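Local coordinates for uncharacterized protein (Escherichia coli O157:H7, PDB 4ZV9) that is of unknown function but belongs to the dienelactone hydrolase family of alpha/beta hydrolases, so it probably cleaves an ester or a related bond, at residues A[11-17]-A[29-35]; A[19-25]-A[105-110]; A[52-56]-A[84-88]. All coordinates share one frame; numbering follows the deposited sequence.

In the fold
The chain opens with strand 12-21, which turns back into strand 28-35. Interaction 1 (11-17 with 29-35) closes this beta hairpin at the edge of the six-stranded mixed sheet. The hairpin's turn end carries segment 19-25. Interaction 2 ties it to helix 100-116 at 105-110, about 80 residues on. Interactions 1 and 2 therefore cross along the chain and share strand 12-21. Interaction 3 (52-56 with 84-88) is nested inside the long loop closed by interaction 2 and follows interaction 1 in series. It joins the loops that lead into helices 56-67 and 88-97. Tyr31 of interaction 1 packs on Leu54 of interaction 3.

Interaction 1. Residues A[11-17]-A[29-35]; sequences EIFAEYI and RGYLVKP
Phe13 and Lys34, Glu15 and Leu32, and Ile17 and Gly30 form the hydrogen-bonded pairs of an antiparallel beta hairpin. Each pair exchanges two backbone bonds, the first with Phe13 N to Lys34 O at 2.8 Å. A water donates to both Phe13 O and Leu32 O.

Tyr16 and Arg29 form a cation-pi stack. The guanidinium of Arg29 lies flat over one face of the Tyr16 ring, with planes 14° apart and Arg29 CZ 3.8 Å from the ring centroid. The Arg29 chain is extended from CG to NE, with CG opposite its backbone N (chi1 168°), and this carries the group over the ring. The opposite face of Tyr16 receives Tyr31, whose CD1 lies 3.5 Å from Tyr16 CE1. These two rings meet obliquely, at 44°.

Apolar contacts continue along the same side of the sheet. Ala14 CB sits 3.7 Å from Tyr31 CZ and 4.0 Å from Val33 CG2. On the other side, Ile17 CG2 touches Leu32 CD2 at 4.0 Å. Glu15 OE2 and Lys34 NZ are opposite charges 4.3 Å apart, too far for a salt bridge; Lys34 instead bonds Gln119 and Tyr117.

Strand 12-21 is the outermost strand of the six-stranded sheet within the chain. Strand 28-35 continues the sheet through backbone bonds to strand 71-75. Helix 56-67 covers the side of Tyr31 and Val33, where Tyr16 bonds Glu59 and Tyr31 bonds Arg63. Helix 100-116 covers the side of Ile17 and Leu32.

Interaction 2. Residues A[19-25]-A[105-110]; sequences YPSPNGH and NDFFAA
Ser21 and Ala109 bring their CA atoms to 5.3 Å where the end of strand 19-21 passes helix 105-110 at 130°, before a type I turn from Ser21 to Gly24 carries the chain on to His25. The contact joins the turn end of the hairpin of strands 12-21 and 28-35 to helix 100-116.

Asp106 is the centre of the contact. Its OD1 takes two bonds: Ser21 OG comes to the anti lone pair at 2.7 Å, and His25 N comes to the syn lone pair at 2.9 Å. Its OD2 accepts from His25 ND1 at 2.7 Å. That bond is nearly straight (170°) and lies in the imidazole plane, while ring and carboxylate planes are well turned from each other. Ser21 OG is set opposite its own backbone N (chi1 -180°), which turns the hydroxyl to the helix.

Tyr19 reaches the helix with its hydroxyl. Tyr19 OH donates to Asp106 O at 2.7 Å, from above the carbonyl plane. Ala110 N meets the same oxygen from the opposite face, as part of the helix. The Tyr19 ring also packs on Ala109 and Ala110, with CZ 3.8 Å from Ala110 CB. Asn105 ND2 donates to Asn23 O at 3.0 Å, and a water links Pro20 O to Ala109 O.

Three bonds, one from Ser21 and two from His25, grip the carboxylate and fix its rotation. The short ND1 bond would help select the ND1-protonated form of His25 and probably stabilises the charge on Asp106.

Interaction 3. Residues A[52-56]-A[84-88]; sequences RGLNP and YPGND
Arg52, Asn55 and Tyr84 gather round the carboxylate of Asp88. Arg52 has CG wedged between its backbone N and carbonyl carbon (chi1 50°) and bends at chi2 (-140°), which turns NE back to Asp88. Arg52 NE makes a salt bridge to Asp88 OD2 at 2.8 Å. The acceptor lies in the guanidinium plane, but NE stands above the carboxylate plane, and the two planes are steeply inclined. This is a single bond through NE and not a paired, side-on one. Arg52 NH2 also forms a salt bridge with Glu50 and donates to a water, which in turn donates to Asp88 OD2.

Asp88 OD1 has two donors on opposite faces of its plane. Asn55 ND2 comes on the syn side at 3.1 Å, almost straight (175°). Tyr84 OH comes on the anti side at 2.6 Å.

The Tyr84 ring lies against Asn55. Asn55 CB sits over one face, 3.7 Å from the ring centroid, in a CH-pi contact. Arg52 O approaches the ring edge, 3.3 Å from Tyr84 CD1, and has no hydrogen-bond partner in the model. Pro56 CD is 4.1 Å from Tyr84 CE2.

Asn55 is also the N-cap of helix 56-67, where its OD1 makes a weak bond to Ile58 N. Its amide thus caps one helix with the oxygen and holds Asp88, in the first turn of helix 88-97, with the nitrogen. The cation and the three hydrogen-bond donors, water included, would probably keep Asp88 ionised; the salt bridge and the Asn55 bond to it then tie the two loops together.

Interaction 1. Residues A[11-17]-A[29-35]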
loop_
_atom_site.group_PDB
_atom_site.type_symbol
_atom_site.label_atom_id
_atom_site.label_comp_id
_atom_site.label_asym_id
_atom_site.label_seq_id
_atom_site.Cartn_x
_atom_site.Cartn_y
_atom_site.Cartn_z
ATOM N N GLU A 11 -14.941 15.792 4.056
ATOM C CA GLU A 11 -13.546 16.206 3.909
ATOM C C GLU A 11 -12.804 15.418 2.840
ATOM O O GLU A 11 -11.641 15.703 2.560
ATOM C CB GLU A 11 -12.815 16.120 5.245
ATOM C CG GLU A 11 -13.355 17.122 6.254
ATOM C CD GLU A 11 -12.575 17.148 7.540
ATOM O OE1 GLU A 11 -11.759 16.226 7.774
ATOM O OE2 GLU A 11 -12.792 18.097 8.331
ATOM N N ILE A 12 -13.466 14.452 2.220
ATOM C CA ILE A 12 -12.828 13.681 1.150
ATOM C C ILE A 12 -13.717 13.621 -0.079
ATOM O O ILE A 12 -14.924 13.872 0.007
ATOM C CB ILE A 12 -12.401 12.269 1.609
ATOM C CG1 ILE A 12 -13.588 11.395 2.049
ATOM C CG2 ILE A 12 -11.411 12.366 2.757
ATOM C CD1 ILE A 12 -14.210 10.559 0.960
ATOM N N PHE A 13 -13.093 13.391 -1.233
ATOM C CA PHE A 13 -13.808 13.235 -2.471
ATOM C C PHE A 13 -13.323 11.940 -3.112
ATOM O O PHE A 13 -12.165 11.845 -3.525
ATOM C CB PHE A 13 -13.600 14.415 -3.419
ATOM C CG PHE A 13 -14.223 14.198 -4.765
ATOM C CD1 PHE A 13 -15.601 14.230 -4.910
ATOM C CD2 PHE A 13 -13.452 13.886 -5.868
ATOM C CE1 PHE A 13 -16.190 14.016 -6.148
ATOM C CE2 PHE A 13 -14.042 13.652 -7.114
ATOM C CZ PHE A 13 -15.411 13.719 -7.248
ATOM N N ALA A 14 -14.228 10.968 -3.243
ATOM C CA ALA A 14 -13.895 9.647 -3.776
ATOM C C ALA A 14 -14.604 9.322 -5.089
ATOM O O ALA A 14 -15.772 9.650 -5.255
ATOM C CB ALA A 14 -14.262 8.579 -2.753
ATOM N N GLU A 15 -13.881 8.702 -6.015
ATOM C CA GLU A 15 -14.458 8.285 -7.286
ATOM C C GLU A 15 -13.663 7.138 -7.857
ATOM O O GLU A 15 -12.469 7.018 -7.578
ATOM C CB GLU A 15 -14.528 9.437 -8.312
ATOM C CG GLU A 15 -13.173 9.938 -8.788
ATOM C CD GLU A 15 -13.253 11.111 -9.753
ATOM O OE1 GLU A 15 -14.319 11.326 -10.373
ATOM O OE2 GLU A 15 -12.224 11.810 -9.886
ATOM N N TYR A 16 -14.322 6.296 -8.653
ATOM C CA TYR A 16 -13.615 5.233 -9.374
ATOM C C TYR A 16 -13.122 5.831 -10.662
ATOM O O TYR A 16 -13.798 6.667 -11.275
ATOM C CB TYR A 16 -14.517 4.025 -9.640
ATOM C CG TYR A 16 -14.904 3.315 -8.374
ATOM C CD1 TYR A 16 -14.015 2.449 -7.739
ATOM C CD2 TYR A 16 -16.154 3.510 -7.800
ATOM C CE1 TYR A 16 -14.363 1.802 -6.568
ATOM C CE2 TYR A 16 -16.511 2.870 -6.634
ATOM C CZ TYR A 16 -15.593 2.044 -5.998
ATOM O OH TYR A 16 -15.959 1.435 -4.838
ATOM N N ILE A 17 -11.922 5.438 -11.063
ATOM C CA ILE A 17 -11.328 5.910 -12.291
ATOM C C ILE A 17 -10.729 4.723 -13.005
ATOM O O ILE A 17 -10.718 3.609 -12.472
ATOM C CB ILE A 17 -10.182 6.920 -12.040
ATOM C CG1 ILE A 17 -9.007 6.260 -11.298
ATOM C CG2 ILE A 17 -10.688 8.136 -11.280
ATOM C CD1 ILE A 17 -7.725 7.072 -11.375
ATOM N N ARG A 29 -9.095 -0.293 -13.369
ATOM C CA ARG A 29 -9.984 0.459 -12.493
ATOM C C ARG A 29 -9.319 0.664 -11.138
ATOM O O ARG A 29 -8.657 -0.243 -10.623
ATOM C CB ARG A 29 -11.264 -0.342 -12.323
ATOM C CG ARG A 29 -12.231 0.112 -11.239
ATOM C CD ARG A 29 -13.467 -0.779 -11.281
ATOM N NE ARG A 29 -14.343 -0.659 -10.115
ATOM C CZ ARG A 29 -15.420 0.129 -10.047
ATOM N NH1 ARG A 29 -15.758 0.921 -11.050
ATOM N NH2 ARG A 29 -16.157 0.133 -8.945
ATOM N N GLY A 30 -9.507 1.843 -10.562
ATOM C CA GLY A 30 -8.985 2.161 -9.247
ATOM C C GLY A 30 -9.901 3.113 -8.486
ATOM O O GLY A 30 -10.683 3.847 -9.093
ATOM N N TYR A 31 -9.818 3.062 -7.163
ATOM C CA TYR A 31 -10.558 3.941 -6.274
ATOM C C TYR A 31 -9.641 5.108 -5.915
ATOM O O TYR A 31 -8.597 4.922 -5.256
ATOM C CB TYR A 31 -10.964 3.151 -5.038
ATOM C CG TYR A 31 -11.859 3.858 -4.034
ATOM C CD1 TYR A 31 -13.133 4.294 -4.382
ATOM C CD2 TYR A 31 -11.462 3.994 -2.707
ATOM C CE1 TYR A 31 -13.971 4.866 -3.433
ATOM C CE2 TYR A 31 -12.297 4.561 -1.758
ATOM C CZ TYR A 31 -13.525 5.018 -2.120
ATOM O OH TYR A 31 -14.337 5.592 -1.160
ATOM N N LEU A 32 -9.974 6.295 -6.405
ATOM C CA LEU A 32 -9.174 7.487 -6.187
ATOM C C LEU A 32 -9.851 8.375 -5.137
ATOM O O LEU A 32 -11.008 8.756 -5.326
ATOM C CB LEU A 32 -9.060 8.271 -7.500
ATOM C CG LEU A 32 -8.229 9.568 -7.498
ATOM C CD1 LEU A 32 -6.755 9.246 -7.388
ATOM C CD2 LEU A 32 -8.471 10.345 -8.790
ATOM N N VAL A 33 -9.135 8.727 -4.062
ATOM C CA VAL A 33 -9.695 9.591 -3.033
ATOM C C VAL A 33 -8.790 10.797 -2.803
ATOM O O VAL A 33 -7.591 10.631 -2.584
ATOM C CB VAL A 33 -9.885 8.869 -1.683
ATOM C CG1 VAL A 33 -10.808 9.693 -0.788
ATOM C CG2 VAL A 33 -10.484 7.486 -1.882
ATOM N N LYS A 34 -9.368 12.000 -2.828
ATOM C CA LYS A 34 -8.625 13.250 -2.633
ATOM C C LYS A 34 -9.161 14.015 -1.436
ATOM O O LYS A 34 -10.337 13.864 -1.085
ATOM C CB LYS A 34 -8.848 14.188 -3.817
ATOM C CG LYS A 34 -8.495 13.644 -5.171
ATOM C CD LYS A 34 -9.010 14.567 -6.269
ATOM C CE LYS A 34 -8.624 14.010 -7.625
ATOM N NZ LYS A 34 -9.261 14.732 -8.754
ATOM N N PRO A 35 -8.325 14.871 -0.825
ATOM C CA PRO A 35 -8.847 15.794 0.170
ATOM C C PRO A 35 -9.854 16.700 -0.549
ATOM O O PRO A 35 -9.586 17.131 -1.674
ATOM C CB PRO A 35 -7.605 16.603 0.608
ATOM C CG PRO A 35 -6.443 15.737 0.273
ATOM C CD PRO A 35 -6.858 14.937 -0.938
HETATM O O HOH W 1 -11.182 11.494 -6.051
#

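Interaction 2. Residues A[19-25]-A[105-110]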
loop_
_atom_site.group_PDB
_atom_site.type_symbol
_atom_site.label_atom_id
_atom_site.label_comp_id
_atom_site.label_asym_id
_atom_site.label_seq_id
_atom_site.Cartn_x
_atom_site.Cartn_y
_atom_site.Cartn_z
ATOM N N TYR A 19 -7.040 3.821 -15.310
ATOM C CA TYR A 19 -5.738 4.357 -15.704
ATOM C C TYR A 19 -5.024 3.303 -16.550
ATOM O O TYR A 19 -5.356 2.119 -16.463
ATOM C CB TYR A 19 -4.922 4.736 -14.458
ATOM C CG TYR A 19 -4.518 3.556 -13.610
ATOM C CD1 TYR A 19 -5.342 3.080 -12.594
ATOM C CD2 TYR A 19 -3.317 2.894 -13.840
ATOM C CE1 TYR A 19 -4.966 1.990 -11.821
ATOM C CE2 TYR A 19 -2.942 1.804 -13.071
ATOM C CZ TYR A 19 -3.767 1.360 -12.065
ATOM O OH TYR A 19 -3.404 0.265 -11.329
ATOM N N PRO A 20 -4.057 3.716 -17.374
ATOM C CA PRO A 20 -3.397 2.741 -18.228
ATOM C C PRO A 20 -2.299 1.923 -17.555
ATOM O O PRO A 20 -1.500 2.451 -16.770
ATOM C CB PRO A 20 -2.825 3.603 -19.360
ATOM C CG PRO A 20 -2.564 4.920 -18.721
ATOM C CD PRO A 20 -3.600 5.092 -17.643
ATOM N N SER A 21 -2.260 0.639 -17.894
ATOM C CA SER A 21 -1.224 -0.281 -17.427
ATOM C C SER A 21 -0.826 -1.111 -18.643
ATOM O O SER A 21 -1.264 -2.258 -18.787
ATOM C CB SER A 21 -1.753 -1.161 -16.298
ATOM O OG SER A 21 -0.755 -2.056 -15.833
ATOM N N PRO A 22 0.010 -0.535 -19.525
ATOM C CA PRO A 22 0.389 -1.208 -20.783
ATOM C C PRO A 22 1.100 -2.546 -20.623
ATOM O O PRO A 22 1.035 -3.377 -21.527
ATOM C CB PRO A 22 1.283 -0.179 -21.498
ATOM C CG PRO A 22 1.722 0.780 -20.450
ATOM C CD PRO A 22 0.703 0.754 -19.355
ATOM N N ASN A 23 1.776 -2.760 -19.497
ATOM C CA ASN A 23 2.476 -4.024 -19.242
ATOM C C ASN A 23 1.728 -4.886 -18.234
ATOM O O ASN A 23 2.235 -5.899 -17.778
ATOM C CB ASN A 23 3.873 -3.722 -18.727
ATOM C CG ASN A 23 4.649 -2.854 -19.686
ATOM O OD1 ASN A 23 5.110 -1.783 -19.320
ATOM N ND2 ASN A 23 4.750 -3.281 -20.930
ATOM N N GLY A 24 0.507 -4.481 -17.912
ATOM C CA GLY A 24 -0.336 -5.217 -16.995
ATOM C C GLY A 24 -1.634 -5.570 -17.690
ATOM O O GLY A 24 -1.618 -6.190 -18.753
ATOM N N HIS A 25 -2.754 -5.124 -17.135
ATOM C CA HIS A 25 -4.057 -5.490 -17.698
ATOM C C HIS A 25 -4.721 -4.406 -18.548
ATOM O O HIS A 25 -5.931 -4.420 -18.721
ATOM C CB HIS A 25 -4.972 -5.968 -16.572
ATOM C CG HIS A 25 -4.492 -7.229 -15.923
ATOM N ND1 HIS A 25 -3.808 -7.238 -14.724
ATOM C CD2 HIS A 25 -4.549 -8.520 -16.333
ATOM C CE1 HIS A 25 -3.487 -8.483 -14.412
ATOM N NE2 HIS A 25 -3.938 -9.282 -15.366
ATOM N N ASN A 105 2.541 -5.284 -12.131
ATOM C CA ASN A 105 2.687 -4.160 -13.062
ATOM C C ASN A 105 1.564 -3.130 -12.979
ATOM O O ASN A 105 1.799 -1.945 -13.214
ATOM C CB ASN A 105 2.894 -4.645 -14.498
ATOM C CG ASN A 105 4.306 -5.200 -14.725
ATOM O OD1 ASN A 105 5.198 -5.011 -13.904
ATOM N ND2 ASN A 105 4.499 -5.893 -15.829
ATOM N N ASP A 106 0.351 -3.583 -12.677
ATOM C CA ASP A 106 -0.770 -2.680 -12.513
ATOM C C ASP A 106 -0.487 -1.717 -11.385
ATOM O O ASP A 106 -0.840 -0.543 -11.472
ATOM C CB ASP A 106 -2.082 -3.443 -12.224
ATOM C CG ASP A 106 -2.635 -4.175 -13.441
ATOM O OD1 ASP A 106 -2.210 -3.911 -14.589
ATOM O OD2 ASP A 106 -3.502 -5.060 -13.234
ATOM N N PHE A 107 0.098 -2.205 -10.296
ATOM C CA PHE A 107 0.412 -1.334 -9.162
ATOM C C PHE A 107 1.573 -0.398 -9.471
ATOM O O PHE A 107 1.559 0.765 -9.072
ATOM C CB PHE A 107 0.629 -2.145 -7.876
ATOM C CG PHE A 107 -0.601 -2.879 -7.430
ATOM C CD1 PHE A 107 -1.648 -2.191 -6.863
ATOM C CD2 PHE A 107 -0.728 -4.246 -7.622
ATOM C CE1 PHE A 107 -2.803 -2.841 -6.499
ATOM C CE2 PHE A 107 -1.882 -4.903 -7.263
ATOM C CZ PHE A 107 -2.923 -4.205 -6.693
ATOM N N PHE A 108 2.555 -0.894 -10.218
ATOM C CA PHE A 108 3.668 -0.064 -10.680
ATOM C C PHE A 108 3.132 1.040 -11.598
ATOM O O PHE A 108 3.519 2.199 -11.470
ATOM C CB PHE A 108 4.710 -0.927 -11.405
ATOM C CG PHE A 108 5.577 -1.773 -10.491
ATOM C CD1 PHE A 108 5.315 -1.893 -9.130
ATOM C CD2 PHE A 108 6.595 -2.544 -11.029
ATOM C CE1 PHE A 108 6.105 -2.703 -8.311
ATOM C CE2 PHE A 108 7.398 -3.347 -10.216
ATOM C CZ PHE A 108 7.140 -3.435 -8.857
ATOM N N ALA A 109 2.197 0.688 -12.481
ATOM C CA ALA A 109 1.588 1.656 -13.391
ATOM C C ALA A 109 0.793 2.729 -12.615
ATOM O O ALA A 109 0.715 3.873 -13.034
ATOM C CB ALA A 109 0.683 0.955 -14.385
ATOM N N ALA A 110 0.208 2.348 -11.484
ATOM C CA ALA A 110 -0.514 3.300 -10.642
ATOM C C ALA A 110 0.466 4.339 -10.053
ATOM O O ALA A 110 0.137 5.532 -9.970
ATOM C CB ALA A 110 -1.238 2.588 -9.525
HETATM O O HOH W 2 0.011 4.377 -15.595
#

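Interaction 3. Residues A[52-56]-A[84-88]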
loop_
_atom_site.group_PDB
_atom_site.type_symbol
_atom_site.label_atom_id
_atom_site.label_comp_id
_atom_site.label_asym_id
_atom_site.label_seq_id
_atom_site.Cartn_x
_atom_site.Cartn_y
_atom_site.Cartn_z
ATOM N N ARG A 52 -7.005 -10.571 -1.801
ATOM C CA ARG A 52 -8.387 -10.793 -2.190
ATOM C C ARG A 52 -9.056 -9.591 -2.854
ATOM O O ARG A 52 -10.264 -9.408 -2.730
ATOM C CB ARG A 52 -9.178 -11.268 -0.974
ATOM C CG ARG A 52 -9.003 -10.422 0.281
ATOM C CD ARG A 52 -8.915 -11.352 1.449
ATOM N NE ARG A 52 -9.061 -10.728 2.764
ATOM C CZ ARG A 52 -8.094 -10.565 3.651
ATOM N NH1 ARG A 52 -6.847 -10.932 3.357
ATOM N NH2 ARG A 52 -8.378 -10.023 4.833
ATOM N N GLY A 53 -8.262 -8.791 -3.563
ATOM C CA GLY A 53 -8.769 -7.655 -4.322
ATOM C C GLY A 53 -9.141 -6.427 -3.504
ATOM O O GLY A 53 -8.853 -6.335 -2.306
ATOM N N LEU A 54 -9.814 -5.499 -4.169
ATOM C CA LEU A 54 -10.151 -4.216 -3.609
ATOM C C LEU A 54 -11.447 -4.305 -2.824
ATOM O O LEU A 54 -12.522 -4.092 -3.382
ATOM C CB LEU A 54 -10.268 -3.194 -4.741
ATOM C CG LEU A 54 -10.548 -1.747 -4.304
ATOM C CD1 LEU A 54 -9.470 -1.235 -3.377
ATOM C CD2 LEU A 54 -10.666 -0.856 -5.530
ATOM N N ASN A 55 -11.342 -4.667 -1.551
ATOM C CA ASN A 55 -12.512 -4.877 -0.715
ATOM C C ASN A 55 -12.813 -3.617 0.113
ATOM O O ASN A 55 -12.050 -2.658 0.063
ATOM C CB ASN A 55 -12.367 -6.174 0.123
ATOM C CG ASN A 55 -11.303 -6.095 1.216
ATOM O OD1 ASN A 55 -10.672 -5.074 1.443
ATOM N ND2 ASN A 55 -11.104 -7.220 1.895
ATOM N N PRO A 56 -13.928 -3.598 0.849
ATOM C CA PRO A 56 -14.251 -2.363 1.579
ATOM C C PRO A 56 -13.208 -1.862 2.596
ATOM O O PRO A 56 -13.143 -0.655 2.844
ATOM C CB PRO A 56 -15.579 -2.695 2.251
ATOM C CG PRO A 56 -16.212 -3.683 1.314
ATOM C CD PRO A 56 -15.055 -4.544 0.851
ATOM N N TYR A 84 -13.756 -7.089 -7.396
ATOM C CA TYR A 84 -14.060 -7.704 -6.129
ATOM C C TYR A 84 -15.459 -8.372 -6.221
ATOM O O TYR A 84 -16.465 -7.709 -6.497
ATOM C CB TYR A 84 -14.017 -6.696 -4.981
ATOM C CG TYR A 84 -14.264 -7.322 -3.635
ATOM C CD1 TYR A 84 -13.305 -8.147 -3.065
ATOM C CD2 TYR A 84 -15.453 -7.090 -2.926
ATOM C CE1 TYR A 84 -13.528 -8.772 -1.861
ATOM C CE2 TYR A 84 -15.672 -7.679 -1.699
ATOM C CZ TYR A 84 -14.701 -8.534 -1.176
ATOM O OH TYR A 84 -14.888 -9.129 0.045
ATOM N N PRO A 85 -15.531 -9.700 -5.985
ATOM C CA PRO A 85 -16.796 -10.422 -6.148
ATOM C C PRO A 85 -17.801 -10.327 -5.001
ATOM O O PRO A 85 -18.869 -10.919 -5.093
ATOM C CB PRO A 85 -16.340 -11.873 -6.316
ATOM C CG PRO A 85 -15.109 -11.948 -5.466
ATOM C CD PRO A 85 -14.438 -10.614 -5.598
ATOM N N GLY A 86 -17.471 -9.612 -3.938
ATOM C CA GLY A 86 -18.385 -9.399 -2.826
ATOM C C GLY A 86 -18.025 -10.117 -1.544
ATOM O O GLY A 86 -18.586 -9.805 -0.474
ATOM N N ASN A 87 -17.154 -11.120 -1.654
ATOM C CA ASN A 87 -16.666 -11.842 -0.484
ATOM C C ASN A 87 -15.189 -12.187 -0.633
ATOM O O ASN A 87 -14.701 -12.426 -1.740
ATOM C CB ASN A 87 -17.479 -13.103 -0.193
ATOM C CG ASN A 87 -17.380 -14.118 -1.296
ATOM O OD1 ASN A 87 -16.545 -15.017 -1.233
ATOM N ND2 ASN A 87 -18.247 -14.000 -2.316
ATOM N N ASP A 88 -14.511 -12.249 0.507
ATOM C CA ASP A 88 -13.081 -12.479 0.529
ATOM C C ASP A 88 -12.639 -13.861 0.036
ATOM O O ASP A 88 -11.586 -13.971 -0.583
ATOM C CB ASP A 88 -12.532 -12.196 1.931
ATOM C CG ASP A 88 -12.363 -10.702 2.210
ATOM O OD1 ASP A 88 -12.761 -9.847 1.383
ATOM O OD2 ASP A 88 -11.836 -10.388 3.295
HETATM O O HOH W 3 -10.863 -8.323 4.866
#